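Local coordinates for protein transcriptional regulator (Cytophaga hutchinsonii, PDB 3F0C) that probably binds DNA as a dimeric transcriptional regulator of the TetR family, with an N-terminal helix-turn-helix region and a C-terminal helical part that pairs the subunits, at residues K12-I17 / L48-F52; A19-F24 / E36-V41; D83-L88 / T145-K149; V92-S96 / D189-C193; E131-A136 / A157-V161. All blocks are in the same frame, centred on the assembly; numbering follows the deposited sequence.

Overall arrangement
The protein is all helix, and its five contacts fall into two groups on opposite sides of the chain's centre. Contacts 1 and 2 come first in the chain. Their centres are about 10 Å apart, they touch and share helix 12-27, and contact 2 is nested inside the loop closed by contact 1. They pack the presumed DNA-binding end. Contacts 3, 4 and 5 lie in the larger C-terminal bundle. Contacts 3 and 4 share helix 84-106, with centres about 17 Å apart. Along the chain contact 5 is nested inside the loop closed by contact 4, and contact 3 alternates with both. The Arg95-Glu131 salt bridge joins contacts 4 and 5. The centres of contacts 1 and 3 are about 42 Å apart.

Contact 1. Residues K12-I17 / L48-F52; sequences KLELII and LYYYF
Leu48 O accepts two backbone N-H groups, from Tyr51 N and Phe52 N, each at 2.8 Å. These bonds hold the turn from which both rings reach helix 12-27. Across the contact the packing is mainly apolar. Tyr51 CG lies beside its own backbone N (chi1 -54°), which turns the ring to the first helix. Ile16 CD1 lies over one face of that ring in a CH-pi contact, 27° off the normal, though its modelled spacing is doubtful. Tyr50 CD2 sits over the centre of the opposite face, 3.7 Å above the plane. Leu13 CD1 comes at the edge, again at a doubtful spacing. The Lys12 chain passes the hydroxyl, with Lys12 CD 3.5 Å from Tyr51 OH. The other branch of Ile16 turns to Phe52 and Leu48: Ile16 CG2 is 3.6 Å from Phe52 CE2. Ile17 CD1 meets the Phe52 ring at its edge, 3.8 Å from Phe52 CZ. An alanine in place of Tyr51 would probably leave Ile16 CD1 without the face it lies over, and the Lys12 chain without the ring and hydroxyl it passes. Helix 45-51 is probably the recognition helix of the TetR-type helix-turn-helix. Phe52 and Ile17 also rest on helix 55-78, at Leu58 and Ala61 respectively, and Leu48 touches Met34 of helix 34-41.

Contact 2. Residues A19-F24 / E36-V41; sequences AAQKRF and EIASDV. With SO4 (sulfate ion), chain B.
Ile37 fills a close-packed hole on helix 19-24, among Ala19, Ala20, Arg23 and Phe24. It is a knob-into-hole fit. Its tip reaches the small Ala20, with Ile37 CD1 3.5 Å from Ala20 CB, and touches the Phe24 ring at CZ. Its CG2 branch leans on the methyl group of Ala19. That methyl also meets Val41, at 3.8 Å from Ala19 CB to Val41 CG1. Leu58 of helix 55-78 touches both Ala20 and Ile37 and so adds to this buried side. The two helix segments run at 127° to each other. Helix 34-41 is probably the first helix of the TetR helix-turn-helix, and helix 12-27 packs against it as the supporting N-terminal helix. The other side of the contact is polar and more open. Here Arg23 bends at chi2 (-94°) and lays its guanidinium beside Asp40. The grip is side-on: Arg23 NE gives a straight bond to Asp40 OD2 at 2.7 Å (162°), and Arg23 NH1 reaches the same oxygen at 3.1 Å. Asp40 OD2 lies in the guanidinium plane, on its edge. Glu36 comes over one face instead. Its link is a long salt bridge, 3.7 Å from Arg23 NH2 to Glu36 OE1, with the oxygen well out of the plane and no N-H aimed at it. A sulfate ion, probably from the crystallisation liquor, takes the outer edge: Arg23 NH2 donates to sulfate O3 at 2.8 Å and Arg23 NH1 to sulfate O4 at 3.1 Å.

Contact 3. Residues D83-L88 / T145-K149; sequences DATALL and TKEFK
The carboxylates of Glu147 and Asp83 meet with their planes 47° apart. The Phe148 ring has Ala84 CB, Thr85 N and Leu88 CD1 placed obliquely round it. It lies against the methyl of Ala84, at a modelled spacing that is doubtful. Farther along the helix, Leu88 CD1 is 4.4 Å from Phe148 CE2. Glu147 OE1 takes Thr85 N on its syn side at 3.2 Å, with the donor 24° out of the carboxylate plane. Thr85 OG1 gives to Glu147 OE1 as well, also at 3.2 Å, nearly in line with its C-O bond. Ala84 N probably bonds to Glu147 OE2, whose place is less sure. Glu147 thus sits at the start of helix 84-106, where the helix end would tend to steady its charge. Asp83 is the N-cap of that helix. Asp83 OD2 accepts from Ala86 N at 2.6 Å. The two acids are close, with Asp83 OD1 3.3 Å from Glu147 OE1, so one of them may be harder to ionise. On the other segment, Lys146 ends helix 118-145 with positive phi, in a Schellman motif, and the chain then turns to bring Glu147 and Phe148 inward. Leu200 of helix 183-201 touches Thr85, Leu88 and Phe148.

Contact 4. Residues V92-S96 / D189-C193; sequences VKLRS and DKNMC
In the C-terminal helical bundle, helix 84-106 packs against helix 183-201 through Val92 and Ser96 on one side and Met192 and Asp189 on the other. The two segments run roughly antiparallel, at 147°, with their axes 9.8 Å apart. Met192, present as selenomethionine, carries most of the contact. Its chain runs straight to SE and then bends (chi3 69°), which turns the methyl end onto the first helix. Met192 CE lies 3.8 Å from Arg95 CG and equally far from Ser96 N. Nearer the backbone, Val92 CG1 presses on the root of the same side chain, 3.8 Å from Met192 CB. Val92 CG1 also lies 3.4 Å from Met192 O. In TetR-family proteins this C-terminal region usually senses a small molecule and forms the dimer. Here Asn191, next to Met192 in the chain, packs on Phe159 of the second subunit. The polar end of the contact is light: Ser96 OG gives a weak bond to Asp189 OD1 at 3.3 Å. Met192 also touches Leu164, Val167 and Arg168 of helix 153-174.

Contact 5. Residues E131-A136 / A157-V161; sequences EVEIVA and AEFLV
Ala157 is the bump that fits the hollow between Val132, Val135 and Ala136. Its methyl sits over the backbone of the other helix, with Ala157 CB 3.6 Å from Val132 O and 4.0 Å from Ala136 CB. Such a small side chain lets the helices come close: the axes are 8.6 Å apart and the segments cross at 122°. Val135 answers from its side, laying Val135 CG1 3.6 Å from Ala157 CA. Val132 splits its two branches. Val132 CG1 leans towards the start of Glu158, while Val132 CG2 is 4.0 Å from Val161 CB. One turn on, Val161 is the second bump. Its CG2 branch rests between Val132 and Val135, and its CG1 branch turns to Glu131. Glu131 runs out extended, its CG set opposite the backbone N (chi1 -168°), and the two side chains pass at a slant, with Glu131 CD 3.7 Å from Val161 CG1. The charged end is buried but served by helix 84-106. Glu131 OE2 is hydrogen-bonded to Tyr91 OH and salt-bridged to Arg95 NE. A leucine in place of Glu131 would probably leave Arg95 without its buried counter-charge and the Tyr91 hydroxyl without this acceptor. The contact is interior packing of the C-terminal bundle. Tyr91 of helix 84-106 also covers Val135 and Val161. On the far side of helix 153-174, Phe159 makes a cation-pi contact with Lys194 of the second subunit, and Glu158 packs on Tyr174 of that subunit.

Contact 1. Residues K12-I17 / L48-F52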
# COMPACT_ATOMS: atom_id res chain seq x y z
N LYS A 12 11.21 33.30 16.88
CA LYS A 12 10.87 33.76 15.50
C LYS A 12 10.84 32.58 14.56
O LYS A 12 10.07 32.53 13.62
CB LYS A 12 11.92 34.71 14.92
CG LYS A 12 12.03 36.05 15.62
CD LYS A 12 12.51 37.15 14.66
CE LYS A 12 13.69 37.93 15.24
NZ LYS A 12 14.21 39.00 14.33
N LEU A 13 11.73 31.63 14.80
CA LEU A 13 11.66 30.36 14.13
C LEU A 13 10.21 29.89 14.08
O LEU A 13 9.64 29.71 13.03
CB LEU A 13 12.55 29.35 14.86
CG LEU A 13 13.33 28.42 13.97
CD1 LEU A 13 14.36 29.22 13.23
CD2 LEU A 13 13.98 27.37 14.79
N GLU A 14 9.60 29.78 15.25
CA GLU A 14 8.25 29.29 15.40
C GLU A 14 7.31 30.12 14.54
O GLU A 14 6.50 29.57 13.85
CB GLU A 14 7.83 29.34 16.87
CG GLU A 14 8.60 28.40 17.87
CD GLU A 14 10.14 28.30 17.64
OE1 GLU A 14 11.00 28.83 18.45
OE2 GLU A 14 10.47 27.66 16.60
N LEU A 15 7.44 31.43 14.56
CA LEU A 15 6.72 32.27 13.61
C LEU A 15 6.97 31.86 12.18
O LEU A 15 6.06 31.77 11.40
CB LEU A 15 7.10 33.73 13.70
CG LEU A 15 6.29 34.51 14.72
CD1 LEU A 15 6.96 34.40 16.10
CD2 LEU A 15 6.15 35.94 14.26
N ILE A 16 8.22 31.64 11.81
CA ILE A 16 8.47 31.35 10.42
C ILE A 16 7.84 30.00 10.07
O ILE A 16 7.16 29.85 9.03
CB ILE A 16 9.95 31.34 10.10
CG1 ILE A 16 10.56 32.71 10.40
CG2 ILE A 16 10.14 31.01 8.63
CD1 ILE A 16 12.06 32.71 10.48
N ILE A 17 8.02 29.03 10.96
CA ILE A 17 7.38 27.75 10.76
C ILE A 17 5.83 27.88 10.59
O ILE A 17 5.21 27.21 9.73
CB ILE A 17 7.73 26.79 11.90
CG1 ILE A 17 9.15 26.20 11.72
CG2 ILE A 17 6.72 25.67 11.96
CD1 ILE A 17 10.24 26.86 12.53
N LEU A 48 15.17 35.74 6.47
CA LEU A 48 14.61 34.39 6.42
C LEU A 48 15.72 33.35 6.22
O LEU A 48 15.76 32.34 6.92
CB LEU A 48 13.58 34.28 5.29
CG LEU A 48 12.72 33.01 5.28
CD1 LEU A 48 11.90 32.91 6.57
CD2 LEU A 48 11.81 32.99 4.06
N TYR A 49 16.61 33.62 5.27
CA TYR A 49 17.71 32.73 5.00
C TYR A 49 18.62 32.48 6.20
O TYR A 49 19.21 31.41 6.30
CB TYR A 49 18.52 33.22 3.80
CG TYR A 49 17.81 33.01 2.51
CD1 TYR A 49 17.04 31.89 2.32
CD2 TYR A 49 17.92 33.92 1.46
CE1 TYR A 49 16.38 31.68 1.16
CE2 TYR A 49 17.25 33.71 0.28
CZ TYR A 49 16.48 32.59 0.13
OH TYR A 49 15.77 32.32 -1.02
N TYR A 50 18.71 33.42 7.14
CA TYR A 50 19.35 33.06 8.42
C TYR A 50 18.75 31.81 9.09
O TYR A 50 19.49 31.03 9.67
CB TYR A 50 19.32 34.24 9.40
CG TYR A 50 19.81 33.95 10.81
CD1 TYR A 50 21.10 34.29 11.22
CD2 TYR A 50 18.98 33.38 11.73
CE1 TYR A 50 21.53 34.04 12.52
CE2 TYR A 50 19.38 33.14 13.00
CZ TYR A 50 20.65 33.46 13.41
OH TYR A 50 21.00 33.21 14.70
N TYR A 51 17.44 31.64 8.99
CA TYR A 51 16.77 30.49 9.59
C TYR A 51 16.70 29.32 8.61
O TYR A 51 16.93 28.17 8.98
CB TYR A 51 15.36 30.87 10.05
CG TYR A 51 15.33 32.06 10.98
CD1 TYR A 51 15.43 31.89 12.36
CD2 TYR A 51 15.19 33.35 10.49
CE1 TYR A 51 15.40 32.98 13.22
CE2 TYR A 51 15.16 34.44 11.34
CZ TYR A 51 15.26 34.25 12.70
OH TYR A 51 15.23 35.33 13.55
N PHE A 52 16.38 29.62 7.36
CA PHE A 52 16.28 28.60 6.32
C PHE A 52 16.93 29.06 5.02
O PHE A 52 16.67 30.17 4.55
CB PHE A 52 14.81 28.23 6.07
CG PHE A 52 14.05 27.89 7.32
CD1 PHE A 52 13.93 26.58 7.74
CD2 PHE A 52 13.46 28.89 8.08
CE1 PHE A 52 13.23 26.26 8.89
CE2 PHE A 52 12.76 28.58 9.23
CZ PHE A 52 12.64 27.26 9.64

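Contact 2. Residues A19-F24 / E36-V41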
# COMPACT_ATOMS: atom_id res chain seq x y z
N ALA A 19 3.82 30.52 9.71
CA ALA A 19 3.62 31.21 8.49
C ALA A 19 3.68 30.16 7.41
O ALA A 19 2.72 29.95 6.67
CB ALA A 19 4.74 32.24 8.33
N ALA A 20 4.82 29.49 7.35
CA ALA A 20 5.08 28.48 6.32
C ALA A 20 3.97 27.44 6.28
O ALA A 20 3.47 27.14 5.24
CB ALA A 20 6.43 27.81 6.58
N GLN A 21 3.59 26.92 7.44
CA GLN A 21 2.56 25.90 7.56
C GLN A 21 1.28 26.30 6.85
O GLN A 21 0.71 25.55 6.08
CB GLN A 21 2.26 25.67 9.05
CG GLN A 21 1.15 24.67 9.30
CD GLN A 21 1.32 23.92 10.61
OE1 GLN A 21 2.08 24.31 11.50
NE2 GLN A 21 0.61 22.81 10.73
N LYS A 22 0.85 27.51 7.12
CA LYS A 22 -0.35 28.01 6.52
C LYS A 22 -0.21 28.14 5.03
O LYS A 22 -1.12 27.78 4.30
CB LYS A 22 -0.70 29.36 7.11
CG LYS A 22 -1.03 29.28 8.58
CD LYS A 22 -1.50 30.60 9.17
CE LYS A 22 -1.94 30.37 10.65
NZ LYS A 22 -2.64 31.52 11.37
N ARG A 23 0.90 28.69 4.58
CA ARG A 23 1.09 28.88 3.13
C ARG A 23 1.00 27.57 2.43
O ARG A 23 0.34 27.44 1.41
CB ARG A 23 2.48 29.38 2.77
CG ARG A 23 2.70 30.83 3.00
CD ARG A 23 2.45 31.64 1.77
NE ARG A 23 2.00 32.96 2.18
CZ ARG A 23 1.29 33.76 1.43
NH1 ARG A 23 0.92 34.93 1.92
NH2 ARG A 23 0.97 33.39 0.19
N PHE A 24 1.72 26.61 2.97
CA PHE A 24 1.79 25.34 2.34
C PHE A 24 0.41 24.68 2.45
O PHE A 24 -0.02 24.01 1.53
CB PHE A 24 2.85 24.50 3.02
CG PHE A 24 4.27 25.02 2.89
CD1 PHE A 24 4.71 25.65 1.75
CD2 PHE A 24 5.17 24.81 3.92
CE1 PHE A 24 6.05 26.07 1.64
CE2 PHE A 24 6.50 25.23 3.83
CZ PHE A 24 6.94 25.86 2.69
N GLU A 36 7.25 35.32 -0.33
CA GLU A 36 5.93 35.36 0.32
C GLU A 36 6.04 35.17 1.83
O GLU A 36 5.50 35.96 2.58
CB GLU A 36 4.99 34.28 -0.26
CG GLU A 36 4.29 34.69 -1.56
CD GLU A 36 3.73 33.52 -2.40
OE1 GLU A 36 3.74 32.34 -1.96
OE2 GLU A 36 3.25 33.79 -3.54
N ILE A 37 6.73 34.10 2.25
CA ILE A 37 6.82 33.75 3.69
C ILE A 37 7.50 34.84 4.46
O ILE A 37 7.13 35.13 5.59
CB ILE A 37 7.59 32.43 3.93
CG1 ILE A 37 6.97 31.30 3.09
CG2 ILE A 37 7.56 32.06 5.39
CD1 ILE A 37 6.92 29.92 3.78
N ALA A 38 8.50 35.45 3.85
CA ALA A 38 9.15 36.58 4.44
C ALA A 38 8.09 37.67 4.67
O ALA A 38 7.85 38.10 5.79
CB ALA A 38 10.27 37.06 3.56
N SER A 39 7.41 38.08 3.61
CA SER A 39 6.32 39.06 3.76
C SER A 39 5.46 38.76 4.99
O SER A 39 5.13 39.67 5.76
CB SER A 39 5.40 39.07 2.52
OG SER A 39 5.94 39.86 1.48
N ASP A 40 5.10 37.50 5.16
CA ASP A 40 4.08 37.10 6.14
C ASP A 40 4.56 37.42 7.55
O ASP A 40 3.87 38.08 8.32
CB ASP A 40 3.75 35.61 5.99
CG ASP A 40 3.06 35.29 4.66
OD1 ASP A 40 3.22 36.11 3.71
OD2 ASP A 40 2.36 34.24 4.56
N VAL A 41 5.77 36.96 7.85
CA VAL A 41 6.40 37.24 9.12
C VAL A 41 6.92 38.70 9.21
O VAL A 41 7.35 39.14 10.27
CB VAL A 41 7.56 36.23 9.38
CG1 VAL A 41 7.02 34.85 9.77
CG2 VAL A 41 8.47 36.12 8.16
S SO4 B . -1.38 36.24 -0.54
O1 SO4 B . -0.33 37.26 -0.66
O2 SO4 B . -2.55 36.71 -1.29
O3 SO4 B . -0.91 34.99 -1.11
O4 SO4 B . -1.78 36.03 0.86

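Contact 3. Residues D83-L88 / T145-K149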
# COMPACT_ATOMS: atom_id res chain seq x y z
N ASP A 83 -10.52 3.14 27.77
CA ASP A 83 -10.00 1.77 27.78
C ASP A 83 -9.05 1.49 26.58
O ASP A 83 -8.83 2.38 25.75
CB ASP A 83 -11.13 0.74 27.95
CG ASP A 83 -11.83 0.36 26.64
OD1 ASP A 83 -12.86 -0.37 26.73
OD2 ASP A 83 -11.36 0.75 25.54
N ALA A 84 -8.46 0.29 26.52
CA ALA A 84 -7.51 -0.06 25.43
C ALA A 84 -8.17 0.12 24.08
O ALA A 84 -7.59 0.75 23.19
CB ALA A 84 -7.01 -1.48 25.57
N THR A 85 -9.37 -0.44 23.94
CA THR A 85 -10.18 -0.32 22.71
C THR A 85 -10.46 1.17 22.31
O THR A 85 -10.09 1.60 21.21
CB THR A 85 -11.49 -1.13 22.87
OG1 THR A 85 -11.17 -2.41 23.42
CG2 THR A 85 -12.20 -1.32 21.55
N ALA A 86 -11.05 1.95 23.21
CA ALA A 86 -11.35 3.36 22.91
C ALA A 86 -10.11 4.12 22.48
O ALA A 86 -10.22 5.04 21.68
CB ALA A 86 -11.97 4.04 24.10
N LEU A 87 -8.95 3.77 23.04
CA LEU A 87 -7.68 4.44 22.71
C LEU A 87 -7.28 4.06 21.28
O LEU A 87 -6.97 4.91 20.43
CB LEU A 87 -6.55 4.05 23.69
CG LEU A 87 -6.57 4.69 25.07
CD1 LEU A 87 -5.81 3.84 26.05
CD2 LEU A 87 -5.99 6.10 25.03
N LEU A 88 -7.33 2.75 21.02
CA LEU A 88 -6.93 2.24 19.74
C LEU A 88 -7.73 2.92 18.63
O LEU A 88 -7.18 3.31 17.58
CB LEU A 88 -7.17 0.75 19.70
CG LEU A 88 -6.01 -0.01 19.07
CD1 LEU A 88 -4.98 -0.38 20.13
CD2 LEU A 88 -6.53 -1.26 18.36
N THR A 145 -4.79 -4.71 31.26
CA THR A 145 -6.20 -4.42 31.47
C THR A 145 -7.10 -5.62 31.14
O THR A 145 -8.27 -5.66 31.51
CB THR A 145 -6.62 -3.20 30.61
OG1 THR A 145 -7.72 -2.52 31.23
CG2 THR A 145 -7.01 -3.63 29.23
N LYS A 146 -6.54 -6.59 30.41
CA LYS A 146 -7.16 -7.88 30.08
C LYS A 146 -8.25 -7.77 29.01
O LYS A 146 -9.09 -8.66 28.88
CB LYS A 146 -7.64 -8.63 31.34
CG LYS A 146 -6.50 -9.09 32.25
CD LYS A 146 -7.00 -9.81 33.50
CE LYS A 146 -5.83 -10.27 34.36
NZ LYS A 146 -6.30 -10.96 35.60
N GLU A 147 -8.21 -6.70 28.22
CA GLU A 147 -9.12 -6.55 27.08
C GLU A 147 -8.59 -7.33 25.89
O GLU A 147 -9.35 -7.92 25.12
CB GLU A 147 -9.29 -5.07 26.71
CG GLU A 147 -9.95 -4.21 27.78
CD GLU A 147 -9.77 -2.72 27.52
OE1 GLU A 147 -10.14 -2.25 26.42
OE2 GLU A 147 -9.24 -2.01 28.39
N PHE A 148 -7.27 -7.34 25.73
CA PHE A 148 -6.64 -8.04 24.64
C PHE A 148 -5.88 -9.25 25.17
O PHE A 148 -5.28 -9.18 26.24
CB PHE A 148 -5.65 -7.14 23.89
CG PHE A 148 -6.16 -5.74 23.56
CD1 PHE A 148 -7.48 -5.50 23.25
CD2 PHE A 148 -5.27 -4.67 23.51
CE1 PHE A 148 -7.91 -4.20 22.93
CE2 PHE A 148 -5.70 -3.39 23.20
CZ PHE A 148 -7.01 -3.15 22.91
N LYS A 149 -5.89 -10.33 24.41
CA LYS A 149 -5.09 -11.53 24.73
C LYS A 149 -3.61 -11.28 24.43
O LYS A 149 -3.30 -10.56 23.46
CB LYS A 149 -5.60 -12.70 23.88
CG LYS A 149 -7.00 -13.16 24.22
CD LYS A 149 -7.47 -14.33 23.32
CE LYS A 149 -8.85 -14.77 23.72
NZ LYS A 149 -9.23 -15.84 22.82

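Contact 4. Residues V92-S96 / D189-C193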
# COMPACT_ATOMS: atom_id res chain seq x y z
N VAL A 92 -6.59 5.55 15.61
CA VAL A 92 -6.85 5.42 14.20
C VAL A 92 -7.38 6.75 13.66
O VAL A 92 -6.88 7.23 12.64
CB VAL A 92 -7.84 4.30 13.87
CG1 VAL A 92 -7.92 4.13 12.38
CG2 VAL A 92 -7.41 3.01 14.49
N LYS A 93 -8.36 7.35 14.35
CA LYS A 93 -8.91 8.64 13.91
C LYS A 93 -7.80 9.67 13.81
O LYS A 93 -7.75 10.47 12.88
CB LYS A 93 -9.99 9.14 14.86
CG LYS A 93 -11.31 8.27 14.87
CD LYS A 93 -12.45 8.76 15.87
CE LYS A 93 -13.73 7.84 15.79
NZ LYS A 93 -14.84 8.24 16.73
N LEU A 94 -6.90 9.64 14.78
CA LEU A 94 -5.93 10.69 14.86
C LEU A 94 -4.93 10.43 13.76
O LEU A 94 -4.51 11.37 13.06
CB LEU A 94 -5.27 10.67 16.21
CG LEU A 94 -4.48 11.93 16.54
CD1 LEU A 94 -5.44 13.07 16.55
CD2 LEU A 94 -3.71 11.84 17.92
N ARG A 95 -4.53 9.18 13.58
CA ARG A 95 -3.58 8.83 12.53
C ARG A 95 -4.13 9.25 11.17
O ARG A 95 -3.40 9.78 10.32
CB ARG A 95 -3.29 7.33 12.54
CG ARG A 95 -2.14 6.91 11.64
CD ARG A 95 -0.96 7.87 11.77
NE ARG A 95 0.19 7.43 10.98
CZ ARG A 95 0.52 7.95 9.80
NH1 ARG A 95 1.59 7.48 9.16
NH2 ARG A 95 -0.20 8.92 9.27
N SER A 96 -5.42 9.00 10.97
CA SER A 96 -6.13 9.37 9.75
C SER A 96 -6.05 10.87 9.48
O SER A 96 -5.78 11.30 8.38
CB SER A 96 -7.59 8.96 9.91
OG SER A 96 -8.26 8.84 8.70
N ASP A 189 -10.74 7.61 5.75
CA ASP A 189 -11.16 7.50 7.13
C ASP A 189 -12.07 6.27 7.36
O ASP A 189 -11.78 5.44 8.22
CB ASP A 189 -11.82 8.80 7.59
CG ASP A 189 -12.19 8.76 9.07
OD1 ASP A 189 -11.27 8.90 9.95
OD2 ASP A 189 -13.42 8.58 9.34
N LYS A 190 -13.10 6.12 6.55
CA LYS A 190 -14.05 5.03 6.77
C LYS A 190 -13.43 3.62 6.64
O LYS A 190 -13.76 2.70 7.41
CB LYS A 190 -15.31 5.26 5.91
CG LYS A 190 -16.21 6.35 6.56
CD LYS A 190 -17.20 7.03 5.63
CE LYS A 190 -18.36 7.74 6.41
NZ LYS A 190 -19.73 7.11 6.27
N ASN A 191 -12.51 3.48 5.70
CA ASN A 191 -11.71 2.26 5.57
C ASN A 191 -10.79 1.93 6.74
O ASN A 191 -10.74 0.79 7.21
CB ASN A 191 -10.80 2.40 4.37
CG ASN A 191 -11.50 2.19 3.10
OD1 ASN A 191 -12.16 1.16 2.93
ND2 ASN A 191 -11.35 3.14 2.16
N MSE A 192 -10.03 2.93 7.18
CA MSE A 192 -9.16 2.77 8.32
C MSE A 192 -9.87 2.30 9.59
O MSE A 192 -9.27 1.65 10.40
CB MSE A 192 -8.32 4.03 8.57
CG MSE A 192 -7.08 4.08 7.66
SE MSE A 192 -5.89 5.68 7.80
CE MSE A 192 -5.06 5.44 9.62
N CYS A 193 -11.16 2.59 9.71
CA CYS A 193 -11.95 2.07 10.81
C CYS A 193 -12.21 0.58 10.61
O CYS A 193 -11.83 -0.25 11.44
CB CYS A 193 -13.28 2.82 10.93
SG CYS A 193 -13.11 4.61 11.10

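Contact 5. Residues E131-A136 / A157-V161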
# COMPACT_ATOMS: atom_id res chain seq x y z
N GLU A 131 5.39 4.96 15.94
CA GLU A 131 3.97 4.64 15.85
C GLU A 131 3.72 3.23 16.27
O GLU A 131 2.79 2.97 17.02
CB GLU A 131 3.52 4.83 14.41
CG GLU A 131 2.00 4.81 14.17
CD GLU A 131 1.62 5.15 12.73
OE1 GLU A 131 2.52 5.60 11.96
OE2 GLU A 131 0.44 4.94 12.36
N VAL A 132 4.53 2.31 15.76
CA VAL A 132 4.41 0.92 16.14
C VAL A 132 4.54 0.84 17.65
O VAL A 132 3.73 0.17 18.32
CB VAL A 132 5.47 0.03 15.45
CG1 VAL A 132 5.55 -1.34 16.09
CG2 VAL A 132 5.13 -0.11 13.96
N GLU A 133 5.51 1.58 18.19
CA GLU A 133 5.73 1.59 19.64
C GLU A 133 4.51 2.14 20.40
O GLU A 133 4.03 1.50 21.34
CB GLU A 133 6.92 2.44 20.04
CG GLU A 133 8.28 1.99 19.58
CD GLU A 133 8.65 0.58 20.04
OE1 GLU A 133 8.32 0.27 21.23
OE2 GLU A 133 9.28 -0.19 19.22
N ILE A 134 4.01 3.31 20.01
CA ILE A 134 2.82 3.79 20.69
C ILE A 134 1.78 2.68 20.70
O ILE A 134 1.22 2.33 21.77
CB ILE A 134 2.22 5.02 20.04
CG1 ILE A 134 3.11 6.24 20.28
CG2 ILE A 134 0.86 5.27 20.60
CD1 ILE A 134 2.92 7.30 19.16
N VAL A 135 1.57 2.07 19.55
CA VAL A 135 0.53 1.07 19.46
C VAL A 135 0.86 -0.14 20.37
O VAL A 135 -0.01 -0.65 21.10
CB VAL A 135 0.25 0.70 17.99
CG1 VAL A 135 -0.52 -0.62 17.93
CG2 VAL A 135 -0.51 1.87 17.30
N ALA A 136 2.12 -0.55 20.39
CA ALA A 136 2.50 -1.68 21.20
C ALA A 136 2.11 -1.40 22.65
O ALA A 136 1.82 -2.34 23.45
CB ALA A 136 3.98 -1.96 21.06
N ALA A 157 0.98 -4.89 16.77
CA ALA A 157 1.23 -3.46 16.64
C ALA A 157 1.63 -3.08 15.21
O ALA A 157 0.99 -2.23 14.60
CB ALA A 157 2.31 -3.07 17.59
N GLU A 158 2.70 -3.70 14.71
CA GLU A 158 3.13 -3.59 13.33
C GLU A 158 2.05 -3.84 12.34
O GLU A 158 1.95 -3.18 11.30
CB GLU A 158 4.10 -4.68 13.03
CG GLU A 158 5.46 -4.30 13.29
CD GLU A 158 6.33 -4.57 12.08
OE1 GLU A 158 6.09 -5.60 11.35
OE2 GLU A 158 7.28 -3.75 11.87
N PHE A 159 1.27 -4.88 12.63
CA PHE A 159 0.25 -5.28 11.68
C PHE A 159 -0.77 -4.16 11.53
O PHE A 159 -1.07 -3.74 10.42
CB PHE A 159 -0.41 -6.60 12.10
CG PHE A 159 -1.20 -7.26 10.99
CD1 PHE A 159 -0.61 -7.54 9.76
CD2 PHE A 159 -2.54 -7.61 11.19
CE1 PHE A 159 -1.33 -8.17 8.76
CE2 PHE A 159 -3.25 -8.22 10.20
CZ PHE A 159 -2.65 -8.50 8.98
N LEU A 160 -1.26 -3.67 12.66
CA LEU A 160 -2.22 -2.60 12.61
C LEU A 160 -1.62 -1.40 11.88
O LEU A 160 -2.25 -0.83 10.98
CB LEU A 160 -2.68 -2.20 14.01
CG LEU A 160 -3.88 -1.26 14.06
CD1 LEU A 160 -3.44 0.10 13.72
CD2 LEU A 160 -4.90 -1.67 13.06
N VAL A 161 -0.39 -1.05 12.24
CA VAL A 161 0.23 0.11 11.64
C VAL A 161 0.32 -0.11 10.12
O VAL A 161 -0.17 0.70 9.34
CB VAL A 161 1.54 0.48 12.34
CG1 VAL A 161 2.22 1.63 11.66
CG2 VAL A 161 1.24 0.87 13.75